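Local coordinates for protein DegT/DnrJ/EryC1/StrS aminotransferase (Brucella abortus 2308, PDB 4QGR) that binds pyridoxal-5'-phosphate and, as a member of the DegT/DnrJ/EryC1/StrS family, probably works as a transaminase, at residues A[77-82]-A[138-143]; A[85-90]-A[94-99]; A[107-112]-A[124-129]. All coordinates share one frame; numbering follows the deposited sequence.

Overall arrangement
The three contacts cluster along neighbouring parallel strands of the large mixed sheet, ordered 137-141, 83-88, 105-109. Interaction 2 is the middle one: its strand bonds to interaction 1 on one side (A140 O to F86 N, 2.9 Å) and to interaction 3 on the other (V85 O to V107 N, 2.8 Å). Centre to centre, interaction 2 lies about 11 Å from interaction 1 and about 12 Å from interaction 3, while interactions 1 and 3 are about 14 Å apart and do not touch. In sequence, both 2 and 3 fall between the segments of interaction 1. Interaction 2 alone reaches the pyridoxal-5'-phosphate pocket, through A94 and T95; the other two lie away from the annotated sites.

Interaction 1. Residues A[77-82]-A[138-143]; sequences RGIGPG and PKAIIP
R77 meets K139 through a water: its NH2 donates to the water oxygen at 3.0 Å, and that water in turn donates to K139 O at 2.6 Å. The water sits in the guanidinium plane, at its edge. It links the arginine to the strand's backbone, whereas the two like charges stay apart, R77 NH2 lying 6.9 Å from K139 NZ, which makes a long, weak ion pair with E137. G78 follows with positive phi (68°) and closes helix 68-76 in a Schellman motif. I79 then makes the direct contact. With CG1 beside its own backbone N (chi1 -67°), its CD1 comes within 3.8 Å of A140 CB, and its CG1 within 3.9 Å of K139 CB. I79 and K139 run past one another in opposite senses; CB of the lysine packs on the isoleucine, and the bend at chi2 carries the amino end off. The contact thus joins a helix-to-strand loop to strand 137-141 within the large mixed sheet of the PLP-dependent aminotransferase fold; I79 also lies on V85 of adjoining strand 83-88. G80 uses its N to hydrogen-bond H83 ND1, and G82, beyond P81, forms a backbone hydrogen bond with E137 just ahead of strand 83-88.

Interaction 2. Residues A[85-90]-A[94-99]; sequences VFVPSF and ATAEVV. With PLP (pyridoxal-5'-phosphate), chain E.
Apolar packing of V85, V87 and P88 against T95, A96 and V99 fastens helix 94-101 to strand 83-88, the first two elements of a beta-alpha-beta unit that strand 105-109 completes. The start of this helix lines the pyridoxal-5'-phosphate pocket with A94 and T95. The short axes run nearly antiparallel, at 159°, and approach to 8.2 Å; 227 Å² is buried in total. At one end V85 and V99 meet at a slant, each methyl of one near a methyl of the other, with V85 CG1 3.7 Å from V99 CG2. Further along, V87 spreads its two methyls over neighbouring residues of the helix: chi1 of -52° sets CG1 opposite the carbonyl carbon, 3.9 Å from T95 O, and leaves CG2 between N and C, where it meets A96 CB at 4.0 Å. T95 O has no polar partner in the model; V99 N, its usual helical donor, bonds weakly to A96 O instead, and the valine methyl helps bury it. T95 turns its two branches to different tasks. CG2 meets P88 CD at 4.0 Å, the two side chains crossing at about a right angle, and OG1 hydrogen-bonds D170 OD2 and T91 OG1. E97 leaves this face altogether and bonds H227 and G240 N of the second subunit. On the cofactor side, A94 CB lies beyond the C6 side of the pyridine ring and out of its plane, 3.8 Å from PLP C6.

Interaction 3. Residues A[107-112]-A[124-129]; sequences VFVDVD and EAAIAA
V107 and V109 pack under A126 in a beta-alpha-beta crossover of the aminotransferase sheet: strand 105-109, helix 120-133, then strand 137-141, which runs parallel to the first but is separated from it by strand 83-88. The alternation of side chains shows which layer the helix occupies. V107 and V109 point toward it, whereas F108 points away and packs on A96 of helix 94-101, so the two helices cover opposite faces of the sheet in an alpha/beta/alpha arrangement. F86 of the strand between joins V107 and V109 on the face under helix 120-133, touching both A126 and I127.

The contact is small, burying 80 Å², and a single methyl carries the helix side. A126 CB lies 4.4 Å from V107 CG1 and 4.3 Å from V109 CG2, so two valines two positions apart converge on it from either side along the strand. Both have nearly the same first torsion (179° and -177°), yet each uses a different methyl: V107 the one beside its carbonyl carbon, which extends forward along the strand, and V109 the one beside its backbone N, which extends back.

The CA atoms of V109 and A126 are 7.2 Å apart, a close approach consistent with the small alanine side chain. Past the strand end D110 N adds a polar tie to the same helix by bonding Q122 OE1, while its carboxylate turns to helix 344-348, OD1 bonding S346 OG and OD2 bonding V345 N. D110 OD1 also takes a weak bond from V111 N, at 3.0 Å with an N-H...O angle of 143°.

Interaction 1. Residues A[77-82]-A[138-143]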
loop_
_atom_site.group_PDB
_atom_site.type_symbol
_atom_site.label_atom_id
_atom_site.label_comp_id
_atom_site.label_asym_id
_atom_site.label_seq_id
_atom_site.Cartn_x
_atom_site.Cartn_y
_atom_site.Cartn_z
ATOM N N ARG A 77 -9.929 -12.223 10.238
ATOM C CA ARG A 77 -10.699 -12.654 11.405
ATOM C C ARG A 77 -12.082 -12.071 11.447
ATOM O O ARG A 77 -12.809 -12.334 12.405
ATOM C CB ARG A 77 -9.963 -12.285 12.707
ATOM C CG ARG A 77 -8.787 -13.200 12.965
ATOM C CD ARG A 77 -9.219 -14.555 13.521
ATOM N NE ARG A 77 -9.623 -14.500 14.939
ATOM C CZ ARG A 77 -9.351 -15.471 15.829
ATOM N NH1 ARG A 77 -8.669 -16.543 15.461
ATOM N NH2 ARG A 77 -9.761 -15.385 17.090
ATOM N N GLY A 78 -12.482 -11.296 10.449
ATOM C CA GLY A 78 -13.808 -10.684 10.446
ATOM C C GLY A 78 -14.007 -9.617 11.522
ATOM O O GLY A 78 -15.118 -9.405 11.983
ATOM N N ILE A 79 -12.942 -8.953 11.934
ATOM C CA ILE A 79 -13.031 -7.952 12.994
ATOM C C ILE A 79 -13.432 -6.617 12.423
ATOM O O ILE A 79 -12.874 -6.163 11.422
ATOM C CB ILE A 79 -11.697 -7.845 13.778
ATOM C CG1 ILE A 79 -11.477 -9.135 14.531
ATOM C CG2 ILE A 79 -11.708 -6.638 14.725
ATOM C CD1 ILE A 79 -10.105 -9.290 15.122
ATOM N N GLY A 80 -14.413 -5.966 13.040
ATOM C CA GLY A 80 -15.033 -4.829 12.406
ATOM C C GLY A 80 -16.054 -4.178 13.321
ATOM O O GLY A 80 -15.863 -4.145 14.515
ATOM N N PRO A 81 -17.143 -3.656 12.760
ATOM C CA PRO A 81 -18.129 -2.963 13.597
ATOM C C PRO A 81 -18.651 -3.849 14.733
ATOM O O PRO A 81 -18.957 -5.049 14.541
ATOM C CB PRO A 81 -19.227 -2.585 12.586
ATOM C CG PRO A 81 -18.536 -2.510 11.263
ATOM C CD PRO A 81 -17.438 -3.513 11.324
ATOM N N GLY A 82 -18.683 -3.278 15.929
ATOM C CA GLY A 82 -19.139 -4.024 17.108
ATOM C C GLY A 82 -18.023 -4.654 17.924
ATOM O O GLY A 82 -18.293 -5.300 18.925
ATOM N N PRO A 138 -14.944 -7.931 22.878
ATOM C CA PRO A 138 -13.491 -8.065 22.723
ATOM C C PRO A 138 -13.145 -9.092 21.665
ATOM O O PRO A 138 -13.699 -10.222 21.667
ATOM C CB PRO A 138 -13.019 -8.539 24.112
ATOM C CG PRO A 138 -14.160 -8.326 25.022
ATOM C CD PRO A 138 -15.406 -8.339 24.215
ATOM N N LYS A 139 -12.271 -8.712 20.740
ATOM C CA LYS A 139 -11.832 -9.647 19.695
ATOM C C LYS A 139 -10.332 -9.863 19.590
ATOM O O LYS A 139 -9.905 -10.963 19.256
ATOM C CB LYS A 139 -12.337 -9.206 18.331
ATOM C CG LYS A 139 -13.810 -9.438 18.128
ATOM C CD LYS A 139 -14.135 -10.906 17.929
ATOM C CE LYS A 139 -15.574 -10.988 17.457
ATOM N NZ LYS A 139 -15.939 -12.342 16.957
ATOM N N ALA A 140 -9.550 -8.833 19.821
ATOM C CA ALA A 140 -8.110 -8.918 19.587
ATOM C C ALA A 140 -7.283 -8.017 20.471
ATOM O O ALA A 140 -7.774 -7.051 21.051
ATOM C CB ALA A 140 -7.809 -8.610 18.122
ATOM N N ILE A 141 -5.996 -8.340 20.537
ATOM C CA ILE A 141 -4.968 -7.544 21.239
ATOM C C ILE A 141 -3.831 -7.347 20.276
ATOM O O ILE A 141 -3.432 -8.304 19.579
ATOM C CB ILE A 141 -4.411 -8.261 22.496
ATOM C CG1 ILE A 141 -5.572 -8.794 23.318
ATOM C CG2 ILE A 141 -3.492 -7.314 23.275
ATOM C CD1 ILE A 141 -5.226 -9.866 24.324
ATOM N N ILE A 142 -3.323 -6.112 20.196
ATOM C CA ILE A 142 -2.138 -5.809 19.390
ATOM C C ILE A 142 -1.043 -5.235 20.284
ATOM O O ILE A 142 -0.843 -4.016 20.343
ATOM C CB ILE A 142 -2.383 -4.880 18.173
ATOM C CG1 ILE A 142 -3.606 -5.314 17.382
ATOM C CG2 ILE A 142 -1.132 -4.818 17.280
ATOM C CD1 ILE A 142 -3.944 -4.460 16.156
ATOM N N PRO A 143 -0.306 -6.138 20.946
ATOM C CA PRO A 143 0.865 -5.667 21.647
ATOM C C PRO A 143 1.913 -5.170 20.654
ATOM O O PRO A 143 1.997 -5.683 19.519
ATOM C CB PRO A 143 1.368 -6.909 22.396
ATOM C CG PRO A 143 0.303 -7.931 22.257
ATOM C CD PRO A 143 -0.381 -7.595 20.948
HETATM O O HOH W 1 -11.250 -13.086 18.418
#

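Interaction 2. Residues A[85-90]-A[94-99]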
loop_
_atom_site.group_PDB
_atom_site.type_symbol
_atom_site.label_atom_id
_atom_site.label_comp_id
_atom_site.label_asym_id
_atom_site.label_seq_id
_atom_site.Cartn_x
_atom_site.Cartn_y
_atom_site.Cartn_z
ATOM N N VAL A 85 -10.608 -3.882 20.005
ATOM C CA VAL A 85 -9.199 -4.359 19.867
ATOM C C VAL A 85 -8.326 -3.539 20.818
ATOM O O VAL A 85 -8.355 -2.277 20.818
ATOM C CB VAL A 85 -8.674 -4.245 18.424
ATOM C CG1 VAL A 85 -7.221 -4.687 18.330
ATOM C CG2 VAL A 85 -9.546 -4.985 17.419
ATOM N N PHE A 86 -7.572 -4.230 21.672
ATOM C CA PHE A 86 -6.800 -3.603 22.766
ATOM C C PHE A 86 -5.390 -3.320 22.300
ATOM O O PHE A 86 -4.722 -4.239 21.812
ATOM C CB PHE A 86 -6.835 -4.529 24.019
ATOM C CG PHE A 86 -8.231 -4.771 24.477
ATOM C CD1 PHE A 86 -9.011 -5.760 23.855
ATOM C CD2 PHE A 86 -8.844 -3.891 25.347
ATOM C CE1 PHE A 86 -10.308 -5.941 24.176
ATOM C CE2 PHE A 86 -10.161 -4.079 25.706
ATOM C CZ PHE A 86 -10.911 -5.083 25.119
ATOM N N VAL A 87 -4.992 -2.047 22.382
ATOM C CA VAL A 87 -3.722 -1.541 21.814
ATOM C C VAL A 87 -3.068 -0.557 22.772
ATOM O O VAL A 87 -3.753 0.073 23.621
ATOM C CB VAL A 87 -3.947 -0.881 20.415
ATOM C CG1 VAL A 87 -4.707 -1.841 19.520
ATOM C CG2 VAL A 87 -4.742 0.415 20.509
ATOM N N PRO A 88 -1.728 -0.406 22.665
ATOM C CA PRO A 88 -1.138 0.705 23.407
ATOM C C PRO A 88 -1.470 2.049 22.779
ATOM O O PRO A 88 -1.807 2.134 21.604
ATOM C CB PRO A 88 0.373 0.439 23.297
ATOM C CG PRO A 88 0.527 -0.862 22.601
ATOM C CD PRO A 88 -0.727 -1.112 21.847
ATOM N N SER A 89 -1.458 3.088 23.611
ATOM C CA SER A 89 -1.483 4.470 23.135
ATOM C C SER A 89 -0.053 4.971 22.849
ATOM O O SER A 89 0.138 5.839 21.984
ATOM C CB SER A 89 -2.157 5.335 24.204
ATOM O OG SER A 89 -2.048 6.710 23.898
ATOM N N PHE A 90 0.942 4.468 23.585
ATOM C CA PHE A 90 2.330 4.845 23.355
ATOM C C PHE A 90 2.939 3.976 22.262
ATOM O O PHE A 90 3.590 2.983 22.555
ATOM C CB PHE A 90 3.128 4.736 24.666
ATOM C CG PHE A 90 4.369 5.562 24.682
ATOM C CD1 PHE A 90 4.278 6.927 24.797
ATOM C CD2 PHE A 90 5.631 4.961 24.556
ATOM C CE1 PHE A 90 5.404 7.718 24.793
ATOM C CE2 PHE A 90 6.777 5.734 24.549
ATOM C CZ PHE A 90 6.664 7.115 24.662
ATOM N N ALA A 94 -0.352 3.711 13.326
ATOM C CA ALA A 94 -0.842 2.528 12.630
ATOM C C ALA A 94 -1.463 1.475 13.554
ATOM O O ALA A 94 -2.455 0.953 13.214
ATOM C CB ALA A 94 0.278 1.890 11.847
ATOM N N THR A 95 -0.869 1.208 14.741
ATOM C CA THR A 95 -1.348 0.156 15.664
ATOM C C THR A 95 -2.865 0.337 15.982
ATOM O O THR A 95 -3.626 -0.622 16.009
ATOM C CB THR A 95 -0.486 0.143 16.946
ATOM O OG1 THR A 95 0.932 0.169 16.600
ATOM C CG2 THR A 95 -0.795 -1.085 17.835
ATOM N N ALA A 96 -3.292 1.572 16.266
ATOM C CA ALA A 96 -4.693 1.892 16.510
ATOM C C ALA A 96 -5.485 2.195 15.255
ATOM O O ALA A 96 -6.648 1.854 15.168
ATOM C CB ALA A 96 -4.832 3.058 17.462
ATOM N N GLU A 97 -4.855 2.849 14.287
ATOM C CA GLU A 97 -5.547 3.318 13.127
ATOM C C GLU A 97 -6.204 2.202 12.331
ATOM O O GLU A 97 -7.341 2.374 11.869
ATOM C CB GLU A 97 -4.573 4.075 12.243
ATOM C CG GLU A 97 -5.163 4.582 10.935
ATOM C CD GLU A 97 -4.053 5.201 10.083
ATOM O OE1 GLU A 97 -3.133 4.461 9.691
ATOM O OE2 GLU A 97 -4.077 6.459 9.898
ATOM N N VAL A 98 -5.511 1.069 12.187
ATOM C CA VAL A 98 -6.047 -0.043 11.399
ATOM C C VAL A 98 -7.336 -0.609 12.011
ATOM O O VAL A 98 -8.235 -1.053 11.278
ATOM C CB VAL A 98 -5.044 -1.179 11.136
ATOM C CG1 VAL A 98 -3.853 -0.655 10.346
ATOM C CG2 VAL A 98 -4.614 -1.884 12.424
ATOM N N VAL A 99 -7.441 -0.512 13.332
ATOM C CA VAL A 99 -8.611 -0.978 14.055
ATOM C C VAL A 99 -9.842 -0.135 13.672
ATOM O O VAL A 99 -10.875 -0.677 13.295
ATOM C CB VAL A 99 -8.347 -0.969 15.577
ATOM C CG1 VAL A 99 -9.610 -1.329 16.362
ATOM C CG2 VAL A 99 -7.208 -1.867 15.954
HETATM N N1 PLP E . 3.758 -0.247 13.935
HETATM C C2 PLP E . 4.783 0.363 14.558
HETATM C C2A PLP E . 5.101 0.099 16.009
HETATM C C3 PLP E . 5.667 1.250 13.751
HETATM O O3 PLP E . 6.711 1.814 14.346
HETATM C C4 PLP E . 5.286 1.531 12.342
HETATM C C4A PLP E . 6.040 2.319 11.342
HETATM O O4A PLP E . 7.253 2.299 11.278
HETATM C C5 PLP E . 4.129 0.803 11.803
HETATM C C6 PLP E . 3.423 -0.057 12.648
HETATM C C5A PLP E . 3.687 1.008 10.371
HETATM O O4P PLP E . 4.646 0.506 9.429
HETATM P P PLP E . 4.820 1.205 7.992
HETATM O O1P PLP E . 5.624 0.240 7.125
HETATM O O2P PLP E . 3.448 1.548 7.470
HETATM O O3P PLP E . 5.653 2.445 8.357
#

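Interaction 3. Residues A[107-112]-A[124-129]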
loop_
_atom_site.group_PDB
_atom_site.type_symbol
_atom_site.label_atom_id
_atom_site.label_comp_id
_atom_site.label_asym_id
_atom_site.label_seq_id
_atom_site.Cartn_x
_atom_site.Cartn_y
_atom_site.Cartn_z
ATOM N N VAL A 107 -9.232 0.120 22.014
ATOM C CA VAL A 107 -9.339 0.437 23.435
ATOM C C VAL A 107 -7.912 0.579 23.922
ATOM O O VAL A 107 -7.110 -0.366 23.797
ATOM C CB VAL A 107 -10.082 -0.658 24.245
ATOM C CG1 VAL A 107 -10.118 -0.258 25.709
ATOM C CG2 VAL A 107 -11.453 -0.941 23.655
ATOM N N PHE A 108 -7.561 1.757 24.436
ATOM C CA PHE A 108 -6.177 2.069 24.794
ATOM C C PHE A 108 -5.697 1.627 26.170
ATOM O O PHE A 108 -6.368 1.824 27.153
ATOM C CB PHE A 108 -5.913 3.572 24.657
ATOM C CG PHE A 108 -5.951 4.076 23.237
ATOM C CD1 PHE A 108 -4.965 3.731 22.332
ATOM C CD2 PHE A 108 -6.922 4.990 22.851
ATOM C CE1 PHE A 108 -4.988 4.204 21.033
ATOM C CE2 PHE A 108 -6.931 5.499 21.566
ATOM C CZ PHE A 108 -5.948 5.100 20.654
ATOM N N VAL A 109 -4.543 0.964 26.212
ATOM C CA VAL A 109 -3.975 0.430 27.426
ATOM C C VAL A 109 -2.657 1.142 27.674
ATOM O O VAL A 109 -1.937 1.458 26.734
ATOM C CB VAL A 109 -3.761 -1.091 27.283
ATOM C CG1 VAL A 109 -3.231 -1.670 28.612
ATOM C CG2 VAL A 109 -5.059 -1.727 26.858
ATOM N N ASP A 110 -2.300 1.389 28.919
ATOM C CA ASP A 110 -1.061 2.095 29.227
ATOM C C ASP A 110 0.111 1.150 29.010
ATOM O O ASP A 110 -0.062 -0.071 28.796
ATOM C CB ASP A 110 -1.034 2.567 30.687
ATOM C CG ASP A 110 -0.260 3.861 30.893
ATOM O OD1 ASP A 110 0.353 4.388 29.948
ATOM O OD2 ASP A 110 -0.333 4.369 32.041
ATOM N N VAL A 111 1.312 1.728 29.082
ATOM C CA VAL A 111 2.530 0.958 29.016
ATOM C C VAL A 111 3.251 0.980 30.344
ATOM O O VAL A 111 3.070 1.869 31.197
ATOM C CB VAL A 111 3.476 1.441 27.884
ATOM C CG1 VAL A 111 2.799 1.261 26.556
ATOM C CG2 VAL A 111 3.806 2.939 28.040
ATOM N N ASP A 112 4.071 -0.038 30.518
ATOM C CA ASP A 112 4.968 -0.167 31.650
ATOM C C ASP A 112 5.997 0.970 31.612
ATOM O O ASP A 112 6.488 1.305 30.538
ATOM C CB ASP A 112 5.706 -1.504 31.544
ATOM C CG ASP A 112 6.644 -1.741 32.687
ATOM O OD1 ASP A 112 6.123 -2.222 33.734
ATOM O OD2 ASP A 112 7.876 -1.484 32.590
ATOM N N GLU A 124 -5.912 -6.683 31.196
ATOM C CA GLU A 124 -6.922 -7.536 31.800
ATOM C C GLU A 124 -8.134 -6.728 32.288
ATOM O O GLU A 124 -9.302 -7.097 32.057
ATOM C CB GLU A 124 -6.278 -8.382 32.935
ATOM C CG GLU A 124 -7.191 -9.490 33.457
ATOM C CD GLU A 124 -6.424 -10.559 34.234
ATOM O OE1 GLU A 124 -5.775 -10.231 35.247
ATOM O OE2 GLU A 124 -6.447 -11.733 33.824
ATOM N N ALA A 125 -7.857 -5.640 32.980
ATOM C CA ALA A 125 -8.922 -4.737 33.477
ATOM C C ALA A 125 -9.734 -4.094 32.355
ATOM O O ALA A 125 -10.958 -3.932 32.500
ATOM C CB ALA A 125 -8.334 -3.680 34.349
ATOM N N ALA A 126 -9.066 -3.759 31.260
ATOM C CA ALA A 126 -9.686 -3.132 30.103
ATOM C C ALA A 126 -10.651 -4.109 29.438
ATOM O O ALA A 126 -11.769 -3.736 29.075
ATOM C CB ALA A 126 -8.620 -2.674 29.106
ATOM N N ILE A 127 -10.235 -5.374 29.314
ATOM C CA ILE A 127 -11.084 -6.391 28.709
ATOM C C ILE A 127 -12.309 -6.605 29.601
ATOM O O ILE A 127 -13.441 -6.649 29.106
ATOM C CB ILE A 127 -10.346 -7.705 28.526
ATOM C CG1 ILE A 127 -9.293 -7.555 27.434
ATOM C CG2 ILE A 127 -11.331 -8.829 28.226
ATOM C CD1 ILE A 127 -8.228 -8.600 27.446
ATOM N N ALA A 128 -12.087 -6.701 30.913
ATOM C CA ALA A 128 -13.199 -6.870 31.844
ATOM C C ALA A 128 -14.194 -5.702 31.785
ATOM O O ALA A 128 -15.416 -5.926 31.808
ATOM C CB ALA A 128 -12.722 -7.108 33.281
ATOM N N ALA A 129 -13.697 -4.482 31.726
ATOM C CA ALA A 129 -14.581 -3.312 31.624
ATOM C C ALA A 129 -15.384 -3.311 30.325
ATOM O O ALA A 129 -16.580 -2.984 30.314
ATOM C CB ALA A 129 -13.791 -2.027 31.759
#